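MHC class I antigen (Anolis carolinensis, PDB 7CPO) probably presents short peptides to T cells from a groove built over a beta sheet, in complex with beta2-microglobulin. Local coordinates at residues S37-A40 and S41-R44; K57-P60 and D61-E64; Y157-T160 and Y161-T165. All blocks are in the same frame, centred on the assembly; numbering follows the deposited sequence.

Interaction 1: S37-A40 and S41-R44; sequences SYNA and STRR
Tyr38 and Arg43 lie side by side across this tight turn, their side chains running the same way and the ring and guanidinium planes only 11° apart. The ring of Tyr38 runs out beside the backbone of Arg43 because chi1 (171°) sets CG opposite the backbone N; CE1 is 3.3 Å from Arg43 C and the hydroxyl OH 3.2 Å from Arg43 CA. The phenol touches Arg43 at its root: OH is 3.7 Å from CG, while the rest of that arginine chain, bent at chi2, runs outward with its guanidinium. A tyrosine suits the place because its long flat ring can be buried along the turn and still carry a hydroxyl to the helix above, where OH is hydrogen-bonded to Glu74. This is the hairpin connection between strand 33-39 and the outermost strand 44-47 of the groove floor. Its firm bond is Arg43 N to Asn39 O, 2.8 Å long. Arg43 adopts the left-handed helical conformation (phi 58°), which turns the chain back toward the strand. Farther along, Asn39 N meets Arg44 O at 3.4 Å, a weak bond. Asn39 and Thr42 set their side chains at about a right angle, Thr42 CG2 lying 3.5 Å from Asn39 ND2; both are small polar residues able to turn toward backbone groups in a loop, although the exact places of Asn39 OD1 and Thr42 OG1 are doubtful. At the strand end of the contact, Ser37 OG is hydrogen-bonded to Asp53 of the beta2-microglobulin chain, beneath the sheet.

Interaction 2: K57-P60 and D61-E64; sequences KNDP and DYWE
A type I beta turn from Asp59 to Tyr62 carries the chain into helix 62-87, and its closing bond runs from Tyr62 N to Asp59 O, 3.0 Å long and fairly straight at 162°. Asp59 also uses its side chain: with CG anti to the backbone N (chi1 -172°), the carboxylate folds back over the turn, and OD1 takes a weak capping bond of 3.3 Å from Asp61 N. A short acidic residue fits here, since it can accept from an amide that the first helical turn does not satisfy. The other oxygen, OD2, comes to the edge of the Tyr62 ring, 3.9 Å from CD1, with carboxylate and ring planes almost perpendicular (88°). Pro60 takes the second position of the turn, where its fixed phi fits and the missing N-H costs nothing. Its carbonyl O receives a bond of 2.9 Å from a water that in turn accepts from Glu64 N, so the water bridges the first turn of the helix.

In the class I fold this helix is one wall of the peptide groove, and Tyr62 faces inward from its start: its hydroxyl is hydrogen-bonded to Tyr45 and to Tyr173 of the opposite wall. Next along the helix, Trp63 offers a ring face to Tyr62, whose CD2 stands 3.6 Å above its centre. Asp59 OD1 and Asp61 OD1 are 4.5 Å apart, a like-charge pair whose repulsion may be eased by the salt bridge of Asp59 OD2 with Arg65.

Interaction 3: Y157-T160 and Y161-T165; sequences YKKT and YLEET
Lys159 and Glu163, one helical turn apart, form the salt bridge of this contact, with NZ 2.6 Å from OE1. The lysine runs extended from a CG anti to the backbone N (chi1 -177°) and bends only at its last torsion, bringing the ammonium in from above the carboxylate plane. Long, flexible chains of opposite charge suit this four-residue spacing on a helix surface; the other oxygen, Glu163 OE2, forms a salt bridge with Lys129, so the carboxylate is held between two lysines.

The backbone bonds begin as regular alpha-helix, for example Leu162 N to Lys158 O at 2.8 Å. At Thr160 the pattern widens: its carbonyl O accepts both Glu164 N, at 2.8 Å, and Thr165 N, at 3.2 Å, from opposite faces of its plane. The second bond makes a pi-type turn over 161-165.

Van der Waals contacts of carbon with oxygen complete the turn: Thr160 CG2 lies 3.7 Å from Glu164 OE1, and Leu162 CG 3.2 Å from Lys158 O.

Helix 152-176 is a wall of the peptide groove. Tyr161 faces the bound peptide, hydrogen-bonding its backbone and packing on Tyr9 of strand 5-14, while Leu162 rests on Tyr115 of strand 111-119.

Overall arrangement
All three contacts lie in the alpha 1 and alpha 2 platform: one at the edge of the groove floor, two in its helical walls. Interaction 1 is a loop of the eight-stranded sheet, and interaction 2 starts the helix lying above it; the two touch through a salt bridge, Arg44 NH2 to Glu64 OE2 at 2.8 Å. Interaction 3 belongs to the facing helix, its nearest atoms about 9 Å from interaction 2 and about 13 Å from interaction 1. Each sets one buried tyrosine among more exposed polar residues, so none is pure core. Their chemistry follows their place: the loop rests on a backbone bond and a ring laid alongside it, the helix start on a beta turn with a weak side-chain cap, and the mid-helix contact on charge pairing outside and peptide contact inside.

Interaction 1: S37-A40 and S41-R44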
# COMPACT_ATOMS: atom_id res chain seq x y z
N SER A 37 -1.60 7.68 -11.45
CA SER A 37 -2.85 7.61 -10.71
C SER A 37 -3.88 8.41 -11.47
O SER A 37 -3.56 9.30 -12.25
CB SER A 37 -2.71 8.08 -9.25
OG SER A 37 -3.00 9.44 -9.10
N TYR A 38 -5.12 8.04 -11.28
CA TYR A 38 -6.21 8.78 -11.89
C TYR A 38 -6.80 9.59 -10.76
O TYR A 38 -7.47 9.07 -9.86
CB TYR A 38 -7.24 7.89 -12.54
CG TYR A 38 -8.47 8.64 -12.97
CD1 TYR A 38 -8.51 9.30 -14.19
CD2 TYR A 38 -9.58 8.71 -12.16
CE1 TYR A 38 -9.64 9.99 -14.59
CE2 TYR A 38 -10.71 9.39 -12.54
CZ TYR A 38 -10.73 10.04 -13.76
OH TYR A 38 -11.87 10.71 -14.14
N ASN A 39 -6.54 10.87 -10.79
CA ASN A 39 -6.96 11.77 -9.74
C ASN A 39 -8.43 12.08 -10.08
O ASN A 39 -8.74 12.71 -11.10
CB ASN A 39 -5.93 12.91 -9.70
CG ASN A 39 -6.34 14.16 -8.96
OD1 ASN A 39 -7.50 14.37 -8.69
ND2 ASN A 39 -5.41 15.08 -8.81
N ALA A 40 -9.35 11.48 -9.30
CA ALA A 40 -10.78 11.62 -9.58
C ALA A 40 -11.18 13.08 -9.52
O ALA A 40 -12.17 13.50 -10.14
CB ALA A 40 -11.60 10.84 -8.58
N SER A 41 -10.43 13.87 -8.78
CA SER A 41 -10.48 15.29 -9.04
C SER A 41 -10.04 15.54 -10.47
O SER A 41 -10.88 15.90 -11.29
CB SER A 41 -9.68 16.09 -8.00
OG SER A 41 -9.60 17.45 -8.41
N THR A 42 -8.79 15.18 -10.85
CA THR A 42 -8.28 15.70 -12.16
C THR A 42 -9.10 15.26 -13.35
O THR A 42 -9.06 15.92 -14.39
CB THR A 42 -6.87 15.32 -12.60
OG1 THR A 42 -6.62 13.95 -12.18
CG2 THR A 42 -5.92 16.32 -12.08
N ARG A 43 -9.75 14.09 -13.26
CA ARG A 43 -10.30 13.43 -14.45
C ARG A 43 -9.22 13.13 -15.48
O ARG A 43 -9.53 12.90 -16.64
CB ARG A 43 -11.41 14.27 -15.10
CG ARG A 43 -12.77 14.26 -14.42
CD ARG A 43 -13.26 15.72 -14.28
NE ARG A 43 -14.67 15.84 -13.91
CZ ARG A 43 -15.63 16.37 -14.68
NH1 ARG A 43 -15.34 16.88 -15.88
NH2 ARG A 43 -16.87 16.42 -14.23
N ARG A 44 -7.96 13.17 -15.04
CA ARG A 44 -6.78 12.88 -15.85
C ARG A 44 -6.04 11.73 -15.20
O ARG A 44 -5.89 11.72 -13.99
CB ARG A 44 -5.89 14.10 -15.99
CG ARG A 44 -6.59 15.32 -16.53
CD ARG A 44 -6.92 15.16 -18.00
NE ARG A 44 -5.73 14.78 -18.76
CZ ARG A 44 -5.75 14.39 -20.04
NH1 ARG A 44 -6.90 14.34 -20.72
NH2 ARG A 44 -4.61 14.04 -20.62

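Interaction 2: K57-P60 and D61-E64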
# COMPACT_ATOMS: atom_id res chain seq x y z
N LYS A 57 7.40 8.89 -26.57
CA LYS A 57 8.03 8.84 -27.88
C LYS A 57 7.26 7.93 -28.83
O LYS A 57 6.85 8.35 -29.92
CB LYS A 57 9.48 8.39 -27.74
CG LYS A 57 10.30 8.57 -29.01
CD LYS A 57 11.54 7.69 -29.02
CE LYS A 57 11.18 6.25 -28.65
NZ LYS A 57 11.64 5.24 -29.65
N ASN A 58 7.01 6.68 -28.42
CA ASN A 58 6.29 5.73 -29.27
C ASN A 58 4.78 5.84 -29.15
O ASN A 58 4.07 5.57 -30.12
CB ASN A 58 6.70 4.30 -28.93
CG ASN A 58 8.03 3.91 -29.54
OD1 ASN A 58 8.79 4.77 -30.02
ND2 ASN A 58 8.34 2.61 -29.51
N ASP A 59 4.26 6.22 -27.98
CA ASP A 59 2.82 6.26 -27.75
C ASP A 59 2.42 7.64 -27.23
O ASP A 59 2.07 7.82 -26.06
CB ASP A 59 2.40 5.15 -26.79
CG ASP A 59 0.91 5.02 -26.67
OD1 ASP A 59 0.18 5.79 -27.32
OD2 ASP A 59 0.47 4.14 -25.89
N PRO A 60 2.44 8.65 -28.11
CA PRO A 60 2.07 10.00 -27.68
C PRO A 60 0.62 10.10 -27.21
O PRO A 60 0.27 11.12 -26.61
CB PRO A 60 2.32 10.85 -28.94
CG PRO A 60 2.15 9.87 -30.07
CD PRO A 60 2.73 8.58 -29.55
N ASP A 61 -0.20 9.09 -27.42
CA ASP A 61 -1.60 9.12 -26.99
C ASP A 61 -1.84 8.41 -25.67
O ASP A 61 -2.99 8.30 -25.23
CB ASP A 61 -2.50 8.50 -28.06
CG ASP A 61 -2.37 9.21 -29.40
OD1 ASP A 61 -1.63 8.71 -30.27
OD2 ASP A 61 -3.01 10.27 -29.56
N TYR A 62 -0.76 7.92 -25.03
CA TYR A 62 -0.85 7.16 -23.79
C TYR A 62 -1.74 7.84 -22.74
O TYR A 62 -2.60 7.19 -22.13
CB TYR A 62 0.56 6.96 -23.25
CG TYR A 62 0.67 6.12 -22.00
CD1 TYR A 62 0.72 4.73 -22.07
CD2 TYR A 62 0.77 6.72 -20.74
CE1 TYR A 62 0.85 3.96 -20.91
CE2 TYR A 62 0.90 5.96 -19.58
CZ TYR A 62 0.95 4.58 -19.68
OH TYR A 62 1.06 3.84 -18.53
N TRP A 63 -1.54 9.14 -22.52
CA TRP A 63 -2.26 9.82 -21.44
C TRP A 63 -3.74 10.01 -21.78
O TRP A 63 -4.60 9.86 -20.90
CB TRP A 63 -1.57 11.14 -21.12
CG TRP A 63 -0.13 10.90 -20.73
CD1 TRP A 63 0.98 11.23 -21.45
CD2 TRP A 63 0.34 10.20 -19.56
NE1 TRP A 63 2.12 10.81 -20.79
CE2 TRP A 63 1.74 10.17 -19.63
CE3 TRP A 63 -0.30 9.63 -18.45
CZ2 TRP A 63 2.52 9.58 -18.63
CZ3 TRP A 63 0.47 9.05 -17.48
CH2 TRP A 63 1.87 9.03 -17.57
N GLU A 64 -4.06 10.33 -23.04
CA GLU A 64 -5.46 10.46 -23.41
C GLU A 64 -6.17 9.11 -23.34
O GLU A 64 -7.28 9.02 -22.79
CB GLU A 64 -5.61 11.06 -24.81
CG GLU A 64 -5.13 12.48 -24.92
CD GLU A 64 -5.79 13.45 -23.94
OE1 GLU A 64 -7.03 13.41 -23.75
OE2 GLU A 64 -5.03 14.26 -23.35
O HOH W 1 -1.66 11.63 -24.56

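Interaction 3: Y157-T160 and Y161-T165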
# COMPACT_ATOMS: atom_id res chain seq x y z
N TYR A 157 -10.54 -11.24 -24.14
CA TYR A 157 -9.79 -9.98 -24.06
C TYR A 157 -9.06 -9.87 -22.73
O TYR A 157 -7.94 -9.36 -22.67
CB TYR A 157 -10.70 -8.76 -24.21
CG TYR A 157 -11.43 -8.63 -25.51
CD1 TYR A 157 -10.92 -9.18 -26.69
CD2 TYR A 157 -12.64 -7.95 -25.57
CE1 TYR A 157 -11.60 -9.04 -27.89
CE2 TYR A 157 -13.33 -7.83 -26.75
CZ TYR A 157 -12.80 -8.37 -27.91
OH TYR A 157 -13.48 -8.23 -29.10
N LYS A 158 -9.71 -10.34 -21.65
CA LYS A 158 -9.11 -10.21 -20.33
C LYS A 158 -7.94 -11.17 -20.16
O LYS A 158 -6.88 -10.78 -19.64
CB LYS A 158 -10.17 -10.44 -19.26
CG LYS A 158 -11.14 -9.31 -19.20
CD LYS A 158 -12.27 -9.57 -18.26
CE LYS A 158 -13.23 -8.36 -18.25
NZ LYS A 158 -13.66 -8.00 -19.61
N LYS A 159 -8.09 -12.42 -20.62
CA LYS A 159 -6.97 -13.36 -20.63
C LYS A 159 -5.80 -12.80 -21.45
O LYS A 159 -4.65 -12.80 -21.00
CB LYS A 159 -7.42 -14.70 -21.19
CG LYS A 159 -6.37 -15.80 -21.20
CD LYS A 159 -6.93 -17.09 -21.84
CE LYS A 159 -6.03 -18.31 -21.64
NZ LYS A 159 -4.64 -18.10 -22.14
N THR A 160 -6.09 -12.32 -22.66
CA THR A 160 -5.06 -11.68 -23.47
C THR A 160 -4.41 -10.52 -22.72
O THR A 160 -3.17 -10.41 -22.66
CB THR A 160 -5.66 -11.21 -24.79
OG1 THR A 160 -6.08 -12.35 -25.55
CG2 THR A 160 -4.66 -10.35 -25.61
N TYR A 161 -5.23 -9.66 -22.11
CA TYR A 161 -4.68 -8.52 -21.39
C TYR A 161 -3.79 -8.99 -20.24
O TYR A 161 -2.68 -8.49 -20.06
CB TYR A 161 -5.80 -7.63 -20.85
CG TYR A 161 -5.27 -6.53 -19.97
CD1 TYR A 161 -4.88 -5.30 -20.52
CD2 TYR A 161 -5.10 -6.73 -18.60
CE1 TYR A 161 -4.36 -4.31 -19.72
CE2 TYR A 161 -4.56 -5.73 -17.79
CZ TYR A 161 -4.21 -4.53 -18.35
OH TYR A 161 -3.70 -3.54 -17.55
N LEU A 162 -4.26 -9.96 -19.46
CA LEU A 162 -3.48 -10.38 -18.30
C LEU A 162 -2.22 -11.13 -18.71
O LEU A 162 -1.17 -10.96 -18.08
CB LEU A 162 -4.34 -11.25 -17.39
CG LEU A 162 -5.52 -10.54 -16.73
CD1 LEU A 162 -6.41 -11.54 -15.98
CD2 LEU A 162 -5.01 -9.46 -15.80
N GLU A 163 -2.30 -11.93 -19.76
CA GLU A 163 -1.18 -12.79 -20.11
C GLU A 163 -0.20 -12.13 -21.06
O GLU A 163 0.98 -12.51 -21.08
CB GLU A 163 -1.70 -14.10 -20.73
CG GLU A 163 -2.59 -14.87 -19.77
CD GLU A 163 -2.91 -16.27 -20.24
OE1 GLU A 163 -2.69 -16.56 -21.44
OE2 GLU A 163 -3.38 -17.08 -19.41
N GLU A 164 -0.64 -11.13 -21.82
CA GLU A 164 0.25 -10.57 -22.82
C GLU A 164 0.37 -9.06 -22.70
O GLU A 164 1.48 -8.56 -22.49
CB GLU A 164 -0.22 -11.01 -24.20
CG GLU A 164 -0.07 -12.53 -24.36
CD GLU A 164 -1.08 -13.16 -25.29
OE1 GLU A 164 -1.61 -12.44 -26.18
OE2 GLU A 164 -1.34 -14.37 -25.13
N THR A 165 -0.74 -8.34 -22.82
CA THR A 165 -0.68 -6.88 -22.85
C THR A 165 -0.05 -6.33 -21.58
O THR A 165 0.88 -5.52 -21.64
CB THR A 165 -2.08 -6.30 -23.06
OG1 THR A 165 -2.63 -6.79 -24.29
CG2 THR A 165 -2.03 -4.79 -23.14